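D-alanyl-D-alanine carboxypeptidase (Streptococcus pneumoniae R6, PDB 1XP4) is a penicillin-binding protein that probably removes C-terminal D-alanyl residues from sugar-peptide cell wall precursors, trimming peptidoglycan peptides as a serine-type carboxypeptidase. Local coordinates at residues V20-E30 against D353-T363; T64-Y73 against S107-K115. All blocks are in the same frame, centred on the assembly; numbering follows the deposited sequence.

Contact 1 of 2, residues V20-E30 against D353-T363; sequences VEANTGKILYE and DKDLIGQGYIT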
loop_
_atom_site.group_PDB
_atom_site.type_symbol
_atom_site.label_atom_id
_atom_site.label_comp_id
_atom_site.label_asym_id
_atom_site.label_seq_id
_atom_site.Cartn_x
_atom_site.Cartn_y
_atom_site.Cartn_z
ATOM N N VAL A 20 3.756 6.830 5.925
ATOM C CA VAL A 20 2.691 6.509 6.876
ATOM C C VAL A 20 2.872 5.153 7.533
ATOM O O VAL A 20 3.482 4.252 6.959
ATOM C CB VAL A 20 1.294 6.528 6.213
ATOM C CG1 VAL A 20 0.991 7.914 5.717
ATOM C CG2 VAL A 20 1.230 5.522 5.077
ATOM N N GLU A 21 2.356 5.021 8.751
ATOM C CA GLU A 21 2.437 3.752 9.456
ATOM C C GLU A 21 1.295 2.966 8.838
ATOM O O GLU A 21 0.137 3.343 8.964
ATOM C CB GLU A 21 2.226 3.961 10.951
ATOM C CG GLU A 21 2.455 2.728 11.795
ATOM C CD GLU A 21 1.264 1.803 11.800
ATOM O OE1 GLU A 21 0.146 2.285 12.097
ATOM O OE2 GLU A 21 1.445 0.597 11.517
ATOM N N ALA A 22 1.634 1.888 8.144
ATOM C CA ALA A 22 0.649 1.071 7.439
ATOM C C ALA A 22 -0.671 0.833 8.146
ATOM O O ALA A 22 -1.731 1.226 7.647
ATOM C CB ALA A 22 1.258 -0.263 7.054
ATOM N N ASN A 23 -0.613 0.204 9.313
ATOM C CA ASN A 23 -1.824 -0.127 10.022
ATOM C C ASN A 23 -2.804 1.000 10.325
ATOM O O ASN A 23 -3.996 0.876 10.021
ATOM C CB ASN A 23 -1.488 -0.873 11.301
ATOM C CG ASN A 23 -2.677 -1.617 11.845
ATOM O OD1 ASN A 23 -3.534 -2.056 11.078
ATOM N ND2 ASN A 23 -2.739 -1.778 13.162
ATOM N N THR A 24 -2.336 2.098 10.913
ATOM C CA THR A 24 -3.256 3.183 11.244
ATOM C C THR A 24 -3.356 4.275 10.191
ATOM O O THR A 24 -4.253 5.112 10.247
ATOM C CB THR A 24 -2.891 3.839 12.584
ATOM O OG1 THR A 24 -1.634 4.516 12.464
ATOM C CG2 THR A 24 -2.798 2.782 13.676
ATOM N N GLY A 25 -2.444 4.265 9.225
ATOM C CA GLY A 25 -2.471 5.279 8.189
ATOM C C GLY A 25 -2.049 6.638 8.715
ATOM O O GLY A 25 -2.290 7.668 8.074
ATOM N N LYS A 26 -1.421 6.642 9.886
ATOM C CA LYS A 26 -0.962 7.879 10.493
ATOM C C LYS A 26 0.197 8.439 9.686
ATOM O O LYS A 26 1.103 7.708 9.285
ATOM C CB LYS A 26 -0.516 7.639 11.932
ATOM C CG LYS A 26 0.054 8.880 12.570
ATOM C CD LYS A 26 0.668 8.603 13.931
ATOM C CE LYS A 26 1.400 9.843 14.460
ATOM N NZ LYS A 26 0.494 11.033 14.645
ATOM N N ILE A 27 0.169 9.742 9.451
ATOM C CA ILE A 27 1.220 10.394 8.679
ATOM C C ILE A 27 2.443 10.720 9.542
ATOM O O ILE A 27 2.335 11.386 10.572
ATOM C CB ILE A 27 0.675 11.676 8.016
ATOM C CG1 ILE A 27 -0.454 11.299 7.049
ATOM C CG2 ILE A 27 1.797 12.421 7.317
ATOM C CD1 ILE A 27 -1.215 12.474 6.477
ATOM N N LEU A 28 3.607 10.246 9.111
ATOM C CA LEU A 28 4.841 10.472 9.854
ATOM C C LEU A 28 5.726 11.555 9.230
ATOM O O LEU A 28 6.501 12.221 9.923
ATOM C CB LEU A 28 5.620 9.160 9.952
ATOM C CG LEU A 28 4.845 7.973 10.524
ATOM C CD1 LEU A 28 5.722 6.732 10.485
ATOM C CD2 LEU A 28 4.402 8.284 11.949
ATOM N N TYR A 29 5.617 11.718 7.918
ATOM C CA TYR A 29 6.395 12.712 7.202
ATOM C C TYR A 29 5.726 13.080 5.889
ATOM O O TYR A 29 5.118 12.239 5.222
ATOM C CB TYR A 29 7.794 12.198 6.888
ATOM C CG TYR A 29 8.605 13.211 6.121
ATOM C CD1 TYR A 29 9.243 14.252 6.779
ATOM C CD2 TYR A 29 8.654 13.187 4.732
ATOM C CE1 TYR A 29 9.903 15.249 6.081
ATOM C CE2 TYR A 29 9.310 14.183 4.023
ATOM C CZ TYR A 29 9.931 15.209 4.707
ATOM O OH TYR A 29 10.585 16.206 4.032
ATOM N N GLU A 30 5.868 14.336 5.497
ATOM C CA GLU A 30 5.255 14.775 4.265
ATOM C C GLU A 30 5.966 15.984 3.678
ATOM O O GLU A 30 6.592 16.759 4.401
ATOM C CB GLU A 30 3.769 15.065 4.531
ATOM C CG GLU A 30 3.264 16.451 4.170
ATOM C CD GLU A 30 3.853 17.553 5.024
ATOM O OE1 GLU A 30 3.846 17.411 6.265
ATOM O OE2 GLU A 30 4.314 18.568 4.455
ATOM N N ASP A 353 -5.089 10.930 19.246
ATOM C CA ASP A 353 -3.858 11.509 18.747
ATOM C C ASP A 353 -3.949 13.037 18.664
ATOM O O ASP A 353 -4.863 13.582 18.047
ATOM C CB ASP A 353 -3.577 10.915 17.365
ATOM C CG ASP A 353 -2.178 11.192 16.873
ATOM O OD1 ASP A 353 -1.546 12.153 17.357
ATOM O OD2 ASP A 353 -1.716 10.450 15.981
ATOM N N LYS A 354 -2.993 13.717 19.292
ATOM C CA LYS A 354 -2.929 15.179 19.291
ATOM C C LYS A 354 -1.609 15.639 18.659
ATOM O O LYS A 354 -1.227 16.804 18.756
ATOM C CB LYS A 354 -3.015 15.707 20.725
ATOM C CG LYS A 354 -4.249 15.246 21.476
ATOM C CD LYS A 354 -4.267 15.776 22.906
ATOM C CE LYS A 354 -5.455 15.211 23.687
ATOM N NZ LYS A 354 -5.504 15.669 25.108
ATOM N N ASP A 355 -0.926 14.707 18.004
ATOM C CA ASP A 355 0.359 14.971 17.369
ATOM C C ASP A 355 0.237 14.744 15.852
ATOM O O ASP A 355 1.029 14.019 15.248
ATOM C CB ASP A 355 1.395 14.020 17.971
ATOM C CG ASP A 355 2.813 14.444 17.698
ATOM O OD1 ASP A 355 3.018 15.253 16.776
ATOM O OD2 ASP A 355 3.723 13.954 18.401
ATOM N N LEU A 356 -0.757 15.382 15.245
ATOM C CA LEU A 356 -1.019 15.232 13.821
ATOM C C LEU A 356 -0.008 15.892 12.904
ATOM O O LEU A 356 0.251 17.087 13.003
ATOM C CB LEU A 356 -2.409 15.767 13.499
ATOM C CG LEU A 356 -3.483 15.230 14.446
ATOM C CD1 LEU A 356 -4.829 15.774 14.038
ATOM C CD2 LEU A 356 -3.479 13.699 14.438
ATOM N N ILE A 357 0.549 15.098 11.998
ATOM C CA ILE A 357 1.527 15.579 11.036
ATOM C C ILE A 357 0.801 15.701 9.701
ATOM O O ILE A 357 0.147 14.758 9.263
ATOM C CB ILE A 357 2.689 14.574 10.924
ATOM C CG1 ILE A 357 3.301 14.378 12.311
ATOM C CG2 ILE A 357 3.737 15.058 9.918
ATOM C CD1 ILE A 357 4.273 13.266 12.383
ATOM N N GLY A 358 0.910 16.858 9.058
ATOM C CA GLY A 358 0.221 17.055 7.795
ATOM C C GLY A 358 -1.272 17.030 8.054
ATOM O O GLY A 358 -1.768 17.792 8.878
ATOM N N GLN A 359 -1.998 16.159 7.365
ATOM C CA GLN A 359 -3.438 16.052 7.583
ATOM C C GLN A 359 -3.671 15.029 8.697
ATOM O O GLN A 359 -4.802 14.641 8.978
ATOM C CB GLN A 359 -4.141 15.606 6.300
ATOM C CG GLN A 359 -3.677 16.370 5.081
ATOM C CD GLN A 359 -4.582 16.174 3.889
ATOM O OE1 GLN A 359 -5.687 16.713 3.844
ATOM N NE2 GLN A 359 -4.123 15.394 2.915
ATOM N N GLY A 360 -2.575 14.603 9.323
ATOM C CA GLY A 360 -2.639 13.644 10.412
ATOM C C GLY A 360 -2.688 12.195 9.967
ATOM O O GLY A 360 -1.739 11.433 10.173
ATOM N N TYR A 361 -3.808 11.819 9.354
ATOM C CA TYR A 361 -4.021 10.460 8.882
ATOM C C TYR A 361 -4.523 10.434 7.440
ATOM O O TYR A 361 -5.187 11.371 6.992
ATOM C CB TYR A 361 -5.042 9.760 9.782
ATOM C CG TYR A 361 -4.541 9.445 11.172
ATOM C CD1 TYR A 361 -4.305 10.455 12.100
ATOM C CD2 TYR A 361 -4.265 8.131 11.542
ATOM C CE1 TYR A 361 -3.799 10.162 13.365
ATOM C CE2 TYR A 361 -3.764 7.824 12.794
ATOM C CZ TYR A 361 -3.527 8.840 13.703
ATOM O OH TYR A 361 -2.998 8.525 14.933
ATOM N N ILE A 362 -4.202 9.363 6.712
ATOM C CA ILE A 362 -4.659 9.221 5.331
ATOM C C ILE A 362 -6.015 8.515 5.318
ATOM O O ILE A 362 -6.484 8.052 4.281
ATOM C CB ILE A 362 -3.672 8.394 4.466
ATOM C CG1 ILE A 362 -3.474 7.003 5.074
ATOM C CG2 ILE A 362 -2.355 9.136 4.330
ATOM C CD1 ILE A 362 -2.831 6.010 4.119
ATOM N N THR A 363 -6.632 8.430 6.489
ATOM C CA THR A 363 -7.934 7.796 6.649
ATOM C C THR A 363 -8.737 8.652 7.628
ATOM O O THR A 363 -8.166 9.262 8.526
ATOM C CB THR A 363 -7.777 6.350 7.195
ATOM O OG1 THR A 363 -9.065 5.765 7.399
ATOM C CG2 THR A 363 -7.017 6.345 8.501
HETATM O O HOH W 1 0.245 12.141 11.992
#
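Y361 lays one face of its ring against the root of K26, and both side chains end at the carboxylate of D353. K26 CA lies 3.9 Å from the centroid of the Y361 ring and 27° off its normal, a CH-pi contact extended by K26 CB above CE2. T24 O lies at the ring edge, in plane. K26 holds CG anti to its backbone N (chi1 176°) and runs straight until a bend at the last torsion turns the ammonium onto the carboxylate. K26 NZ forms a salt bridge to the syn lone pair of D353 OD2, at 2.6 Å, while Y361 OH donates to the anti lone pair of that oxygen. D353 OD1 closes an Asx turn by accepting from D355 N, 2.7 Å away. K26 NZ also reaches D355 O at 3.1 Å, standing over the carbonyl plane rather than in it.

The backbones meet in a single bridge, K26 with Y361, at edge strand 26-31. I362 N donates to G25 O at 2.9 Å, and I27 N to G360 O in a nearly straight bond (168°). I357 packs CB and CD1 against I27 O, CB at 3.2 Å, and the CG2 atoms of I27 and I357 are 4.2 Å apart. I362 CG2 meets V20 CG1 tip to tip at 3.8 Å and touches I27 CG1. The arrangement is consistent with an interface between catalytic and C-terminal domains. Water 1 ties K26 NZ to I27 O, I357 N and G360 O. With ammonium, phenol and amide all donating to D353, its carboxylate is probably stabilised as the anion.

Contact 2 of 2, residues T64-Y73 against S107-K115; sequences TPVDISDYPY and SAAIALAEK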
loop_
_atom_site.group_PDB
_atom_site.type_symbol
_atom_site.label_atom_id
_atom_site.label_comp_id
_atom_site.label_asym_id
_atom_site.label_seq_id
_atom_site.Cartn_x
_atom_site.Cartn_y
_atom_site.Cartn_z
ATOM N N THR A 64 -4.738 -19.453 -14.321
ATOM C CA THR A 64 -5.524 -19.151 -15.510
ATOM C C THR A 64 -4.662 -18.630 -16.662
ATOM O O THR A 64 -3.922 -17.657 -16.512
ATOM C CB THR A 64 -6.617 -18.084 -15.215
ATOM O OG1 THR A 64 -7.505 -18.562 -14.193
ATOM C CG2 THR A 64 -7.419 -17.769 -16.481
ATOM N N PRO A 65 -4.733 -19.295 -17.824
ATOM C CA PRO A 65 -3.976 -18.902 -19.018
ATOM C C PRO A 65 -4.506 -17.566 -19.541
ATOM O O PRO A 65 -5.722 -17.372 -19.640
ATOM C CB PRO A 65 -4.260 -20.041 -19.993
ATOM C CG PRO A 65 -4.421 -21.211 -19.090
ATOM C CD PRO A 65 -5.277 -20.654 -17.978
ATOM N N VAL A 66 -3.602 -16.650 -19.871
ATOM C CA VAL A 66 -4.003 -15.343 -20.383
ATOM C C VAL A 66 -3.346 -15.068 -21.730
ATOM O O VAL A 66 -2.120 -15.073 -21.844
ATOM C CB VAL A 66 -3.615 -14.197 -19.408
ATOM C CG1 VAL A 66 -4.061 -12.861 -19.972
ATOM C CG2 VAL A 66 -4.266 -14.412 -18.056
ATOM N N ASP A 67 -4.179 -14.837 -22.745
ATOM C CA ASP A 67 -3.709 -14.539 -24.099
ATOM C C ASP A 67 -3.073 -13.160 -24.125
ATOM O O ASP A 67 -3.417 -12.283 -23.339
ATOM C CB ASP A 67 -4.881 -14.585 -25.093
ATOM C CG ASP A 67 -4.513 -14.061 -26.477
ATOM O OD1 ASP A 67 -3.702 -14.699 -27.185
ATOM O OD2 ASP A 67 -5.046 -13.000 -26.859
ATOM N N ILE A 68 -2.145 -12.971 -25.048
ATOM C CA ILE A 68 -1.458 -11.704 -25.172
ATOM C C ILE A 68 -1.676 -11.137 -26.573
ATOM O O ILE A 68 -0.963 -11.468 -27.503
ATOM C CB ILE A 68 0.023 -11.922 -24.816
ATOM C CG1 ILE A 68 0.087 -12.273 -23.326
ATOM C CG2 ILE A 68 0.849 -10.686 -25.109
ATOM C CD1 ILE A 68 1.432 -12.668 -22.827
ATOM N N SER A 69 -2.687 -10.282 -26.702
ATOM C CA SER A 69 -3.060 -9.684 -27.986
ATOM C C SER A 69 -2.002 -8.831 -28.673
ATOM O O SER A 69 -0.968 -8.506 -28.090
ATOM C CB SER A 69 -4.348 -8.861 -27.838
ATOM O OG SER A 69 -4.178 -7.795 -26.925
ATOM N N ASP A 70 -2.288 -8.475 -29.923
ATOM C CA ASP A 70 -1.387 -7.675 -30.744
ATOM C C ASP A 70 -0.797 -6.452 -30.031
ATOM O O ASP A 70 0.425 -6.285 -29.970
ATOM C CB ASP A 70 -2.108 -7.212 -32.011
ATOM C CG ASP A 70 -2.696 -8.365 -32.811
ATOM O OD1 ASP A 70 -2.155 -9.495 -32.739
ATOM O OD2 ASP A 70 -3.696 -8.122 -33.529
ATOM N N TYR A 71 -1.671 -5.599 -29.507
ATOM C CA TYR A 71 -1.261 -4.388 -28.805
ATOM C C TYR A 71 -0.214 -4.632 -27.714
ATOM O O TYR A 71 0.863 -4.038 -27.744
ATOM C CB TYR A 71 -2.510 -3.690 -28.242
ATOM C CG TYR A 71 -2.292 -2.706 -27.106
ATOM C CD1 TYR A 71 -1.248 -1.780 -27.132
ATOM C CD2 TYR A 71 -3.176 -2.670 -26.024
ATOM C CE1 TYR A 71 -1.089 -0.841 -26.106
ATOM C CE2 TYR A 71 -3.032 -1.737 -24.996
ATOM C CZ TYR A 71 -1.986 -0.826 -25.040
ATOM O OH TYR A 71 -1.841 0.090 -24.012
ATOM N N PRO A 72 -0.506 -5.514 -26.744
ATOM C CA PRO A 72 0.482 -5.756 -25.693
ATOM C C PRO A 72 1.686 -6.509 -26.229
ATOM O O PRO A 72 2.809 -6.303 -25.787
ATOM C CB PRO A 72 -0.289 -6.587 -24.670
ATOM C CG PRO A 72 -1.707 -6.213 -24.921
ATOM C CD PRO A 72 -1.774 -6.180 -26.413
ATOM N N TYR A 73 1.450 -7.388 -27.189
ATOM C CA TYR A 73 2.533 -8.177 -27.737
ATOM C C TYR A 73 3.528 -7.350 -28.535
ATOM O O TYR A 73 4.739 -7.497 -28.366
ATOM C CB TYR A 73 1.968 -9.303 -28.598
ATOM C CG TYR A 73 3.020 -10.072 -29.355
ATOM C CD1 TYR A 73 4.048 -10.744 -28.683
ATOM C CD2 TYR A 73 3.006 -10.108 -30.745
ATOM C CE1 TYR A 73 5.035 -11.427 -29.382
ATOM C CE2 TYR A 73 3.984 -10.785 -31.455
ATOM C CZ TYR A 73 4.996 -11.440 -30.774
ATOM O OH TYR A 73 5.966 -12.092 -31.501
ATOM N N SER A 107 3.416 -5.118 -20.761
ATOM C CA SER A 107 2.550 -6.055 -21.458
ATOM C C SER A 107 1.928 -7.023 -20.470
ATOM O O SER A 107 0.872 -7.591 -20.731
ATOM C CB SER A 107 3.322 -6.803 -22.529
ATOM O OG SER A 107 3.558 -5.933 -23.623
ATOM N N ALA A 108 2.580 -7.206 -19.329
ATOM C CA ALA A 108 2.031 -8.064 -18.288
ATOM C C ALA A 108 0.790 -7.345 -17.732
ATOM O O ALA A 108 -0.281 -7.937 -17.594
ATOM C CB ALA A 108 3.056 -8.268 -17.179
ATOM N N ALA A 109 0.944 -6.058 -17.431
ATOM C CA ALA A 109 -0.153 -5.257 -16.900
ATOM C C ALA A 109 -1.329 -5.216 -17.867
ATOM O O ALA A 109 -2.456 -5.563 -17.504
ATOM C CB ALA A 109 0.321 -3.831 -16.608
ATOM N N ILE A 110 -1.061 -4.787 -19.096
ATOM C CA ILE A 110 -2.101 -4.691 -20.105
ATOM C C ILE A 110 -2.825 -6.018 -20.264
ATOM O O ILE A 110 -4.056 -6.078 -20.193
ATOM C CB ILE A 110 -1.520 -4.265 -21.467
ATOM C CG1 ILE A 110 -0.846 -2.896 -21.333
ATOM C CG2 ILE A 110 -2.621 -4.211 -22.510
ATOM C CD1 ILE A 110 -0.196 -2.398 -22.605
ATOM N N ALA A 111 -2.063 -7.084 -20.469
ATOM C CA ALA A 111 -2.655 -8.406 -20.627
ATOM C C ALA A 111 -3.656 -8.716 -19.502
ATOM O O ALA A 111 -4.798 -9.109 -19.766
ATOM C CB ALA A 111 -1.559 -9.467 -20.670
ATOM N N LEU A 112 -3.233 -8.543 -18.254
ATOM C CA LEU A 112 -4.108 -8.807 -17.116
ATOM C C LEU A 112 -5.392 -7.974 -17.194
ATOM O O LEU A 112 -6.490 -8.464 -16.902
ATOM C CB LEU A 112 -3.369 -8.495 -15.813
ATOM C CG LEU A 112 -2.297 -9.501 -15.384
ATOM C CD1 LEU A 112 -1.444 -8.922 -14.262
ATOM C CD2 LEU A 112 -2.968 -10.796 -14.953
ATOM N N ALA A 113 -5.239 -6.713 -17.595
ATOM C CA ALA A 113 -6.358 -5.788 -17.708
ATOM C C ALA A 113 -7.391 -6.241 -18.740
ATOM O O ALA A 113 -8.593 -6.219 -18.469
ATOM C CB ALA A 113 -5.843 -4.390 -18.052
ATOM N N GLU A 114 -6.923 -6.639 -19.922
ATOM C CA GLU A 114 -7.827 -7.095 -20.975
ATOM C C GLU A 114 -8.521 -8.369 -20.525
ATOM O O GLU A 114 -9.680 -8.610 -20.856
ATOM C CB GLU A 114 -7.068 -7.375 -22.267
ATOM C CG GLU A 114 -6.403 -6.168 -22.876
ATOM C CD GLU A 114 -6.002 -6.416 -24.314
ATOM O OE1 GLU A 114 -5.582 -7.553 -24.625
ATOM O OE2 GLU A 114 -6.104 -5.473 -25.131
ATOM N N LYS A 115 -7.801 -9.187 -19.767
ATOM C CA LYS A 115 -8.353 -10.428 -19.260
ATOM C C LYS A 115 -9.474 -10.158 -18.266
ATOM O O LYS A 115 -10.478 -10.871 -18.250
ATOM C CB LYS A 115 -7.266 -11.238 -18.564
ATOM C CG LYS A 115 -7.726 -12.593 -18.056
ATOM C CD LYS A 115 -8.140 -13.480 -19.220
ATOM C CE LYS A 115 -8.335 -14.919 -18.788
ATOM N NZ LYS A 115 -8.820 -15.763 -19.909
HETATM O O HOH W 2 -3.411 -9.259 -23.911
HETATM O O HOH W 3 -5.393 -10.617 -22.070
HETATM O O HOH W 4 -7.261 -14.718 -22.424
#
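A chi1 of 62° tucks S69 OG over its own backbone, and E114 is extended beyond CG; together these torsions bring hydroxyl and carboxylate within hydrogen-bonding distance. Y71, with CG anti to its backbone N (chi1 160°), carries its ring to I110. The setting is the carboxypeptidase domain of the beta-lactamase clan, where strand 65-67, paired antiparallel with 90-92, passes across helix 106-117. The axes of strand 65-67 and of helix segment 107-115 approach to 8.3 Å with 102° between their directions.

S69 holds the N-cap position of helix 70-74, yet its side chain makes no capping bond and instead donates from OG to E114 OE1, at 2.7 Å. The oxygen is met on its syn side, slightly out of the carboxylate plane. E114 OE2 lies at the edge of the Y71 ring, the carboxylate steeply inclined to it.

I110 fills the angle between Y71 and P72. Its CD1 comes 3.4 Å from Y71 CZ, the side chains crossing at about a right angle, and its CG2 packs against P72 CG. Y71 OH hydrogen-bonds E120, which fixes the hydroxyl end of the ring. Toward the strand, A111 CB meets I68 CG1 at 4.2 Å, and V66 CG1 packs against K115 CB at 3.9 Å; L96 of helix 93-103 touches both V66 and A111.

Water 2 accepts from S69 N and lies near D67 O and E114 OE1, while water 3 sits between D67 O and A111 O. Farther along, water 4 accepts from both D67 N and K115 NZ, 3.1 Å from the latter.

Contact 1 and contact 2 lie on opposite sides of the chain's centre, with their own centres 38 Å apart and their nearest atoms about 23 Å apart, so neither touches the other. Along the chain the 64-73/107-115 pair is nested inside the long loop closed by 20-30 and 353-363. Their settings differ. Contact 1 joins the edge of the five-stranded sheet to the C-terminal domain, away from the predicted catalytic residues. Contact 2 stays within the carboxypeptidase domain and lies nearer to them: the side chain of I110 is about 8 Å from that of K44, the predicted proton acceptor, and about 11 Å from that of S41, the predicted acyl-ester serine, close without touching.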